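PDB 6QGM: VirX1 from Cyanophage Syn10, which is a viral halogenase of the flavin-dependent tryptophan halogenase family that iodinates diverse substrates. Local coordinates for residues D61-D64 / E65-M68. Residues are numbered along the deposited sequence; the frame is centred on the assembly and turned at random.
Sequences DLKD and EDWM
The carbonyl of Lys63 meets two successive amides of the short helix 64-67. Asp66 N donates to Lys63 O at 2.9 Å. Trp67 N adds a weak bond to the same oxygen, with N to Lys63 O at 3.5 Å. One residue on, Met68 N reaches Asp64 O at 3.2 Å. Beside these bonds the Trp67 indole folds back toward the residues that lead into the helix: a chi1 of 72° leaves CG straddled by the N and C of its own backbone. The ring's CD1 thereby comes to 3.7 Å from Leu62 CB. The Asp64 carboxylate travels alongside the indole, its plane nearly perpendicular (81°) to the ring. The Met68 thioether also runs alongside Asp64, its SD 3.6 Å from Asp64 CB. Met68 CG, meanwhile, sits over the indole centre, 3.7 Å above its plane. Lys63 is the N-cap residue here, and the turn joins helix 52-59, which closes in a Schellman motif at Asp61, to helix 64-67. Both carboxylate oxygens of Asp64 are taken up by tyrosine hydroxyls, OD1 by Tyr165 and OD2 by Tyr75, which fixes the rotation of the group. The indole is buried against Phe53 and Leu57 of helix 52-59 and meets Tyr165 and Phe172 edge-to-face; Leu522 and Ile526 of helix 518-527 pack on Met68. At the exposed end, Asp61 forms salt bridges with Lys25 and with Lys478 of a second subunit.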
# COMPACT_ATOMS: atom_id res chain seq x y z
N ASP B 61 7.97 31.02 -19.44
CA ASP B 61 8.74 31.25 -20.70
C ASP B 61 10.03 32.03 -20.43
O ASP B 61 10.49 32.73 -21.35
CB ASP B 61 7.92 32.00 -21.74
CG ASP B 61 6.81 31.19 -22.39
OD1 ASP B 61 7.11 30.05 -22.85
OD2 ASP B 61 5.67 31.72 -22.46
N LEU B 62 10.61 31.91 -19.23
CA LEU B 62 11.80 32.69 -18.81
C LEU B 62 13.05 32.00 -19.34
O LEU B 62 13.32 30.88 -18.89
CB LEU B 62 11.81 32.79 -17.28
CG LEU B 62 10.79 33.76 -16.69
CD1 LEU B 62 10.59 33.49 -15.22
CD2 LEU B 62 11.19 35.20 -16.90
N LYS B 63 13.80 32.66 -20.22
CA LYS B 63 15.11 32.19 -20.76
C LYS B 63 16.22 32.63 -19.79
O LYS B 63 16.22 33.81 -19.37
CB LYS B 63 15.37 32.75 -22.17
CG LYS B 63 14.30 32.52 -23.22
CD LYS B 63 13.68 31.14 -23.21
CE LYS B 63 12.46 31.01 -24.11
NZ LYS B 63 11.42 30.13 -23.53
N ASP B 64 17.16 31.72 -19.48
CA ASP B 64 18.32 31.95 -18.57
C ASP B 64 19.00 33.30 -18.88
O ASP B 64 19.31 34.05 -17.95
CB ASP B 64 19.30 30.79 -18.67
CG ASP B 64 18.83 29.49 -18.02
OD1 ASP B 64 17.73 29.47 -17.42
OD2 ASP B 64 19.60 28.50 -18.11
N GLU B 65 19.20 33.59 -20.17
CA GLU B 65 19.91 34.79 -20.68
C GLU B 65 19.27 36.05 -20.09
O GLU B 65 20.01 37.00 -19.80
CB GLU B 65 19.82 34.88 -22.21
CG GLU B 65 20.44 33.71 -22.97
CD GLU B 65 19.97 33.52 -24.42
OE1 GLU B 65 19.01 34.20 -24.88
OE2 GLU B 65 20.59 32.68 -25.10
N ASP B 66 17.95 36.05 -19.92
CA ASP B 66 17.14 37.27 -19.63
C ASP B 66 17.09 37.56 -18.13
O ASP B 66 17.34 38.73 -17.74
CB ASP B 66 15.72 37.12 -20.18
CG ASP B 66 15.66 36.99 -21.69
OD1 ASP B 66 16.65 37.30 -22.37
OD2 ASP B 66 14.61 36.58 -22.19
N TRP B 67 16.74 36.57 -17.31
CA TRP B 67 16.40 36.75 -15.88
C TRP B 67 17.64 36.57 -14.98
O TRP B 67 17.70 37.23 -13.94
CB TRP B 67 15.24 35.84 -15.46
CG TRP B 67 15.57 34.38 -15.36
CD1 TRP B 67 15.37 33.42 -16.31
CD2 TRP B 67 16.13 33.71 -14.22
NE1 TRP B 67 15.78 32.20 -15.84
CE2 TRP B 67 16.27 32.35 -14.57
CE3 TRP B 67 16.56 34.13 -12.96
CZ2 TRP B 67 16.77 31.41 -13.67
CZ3 TRP B 67 17.08 33.20 -12.09
CH2 TRP B 67 17.19 31.86 -12.44
N MET B 68 18.61 35.73 -15.37
CA MET B 68 19.74 35.38 -14.47
C MET B 68 20.54 36.63 -14.11
O MET B 68 20.79 36.90 -12.94
CB MET B 68 20.64 34.30 -15.07
CG MET B 68 20.01 32.94 -15.04
SD MET B 68 21.04 31.55 -15.56
CE MET B 68 22.24 31.53 -14.22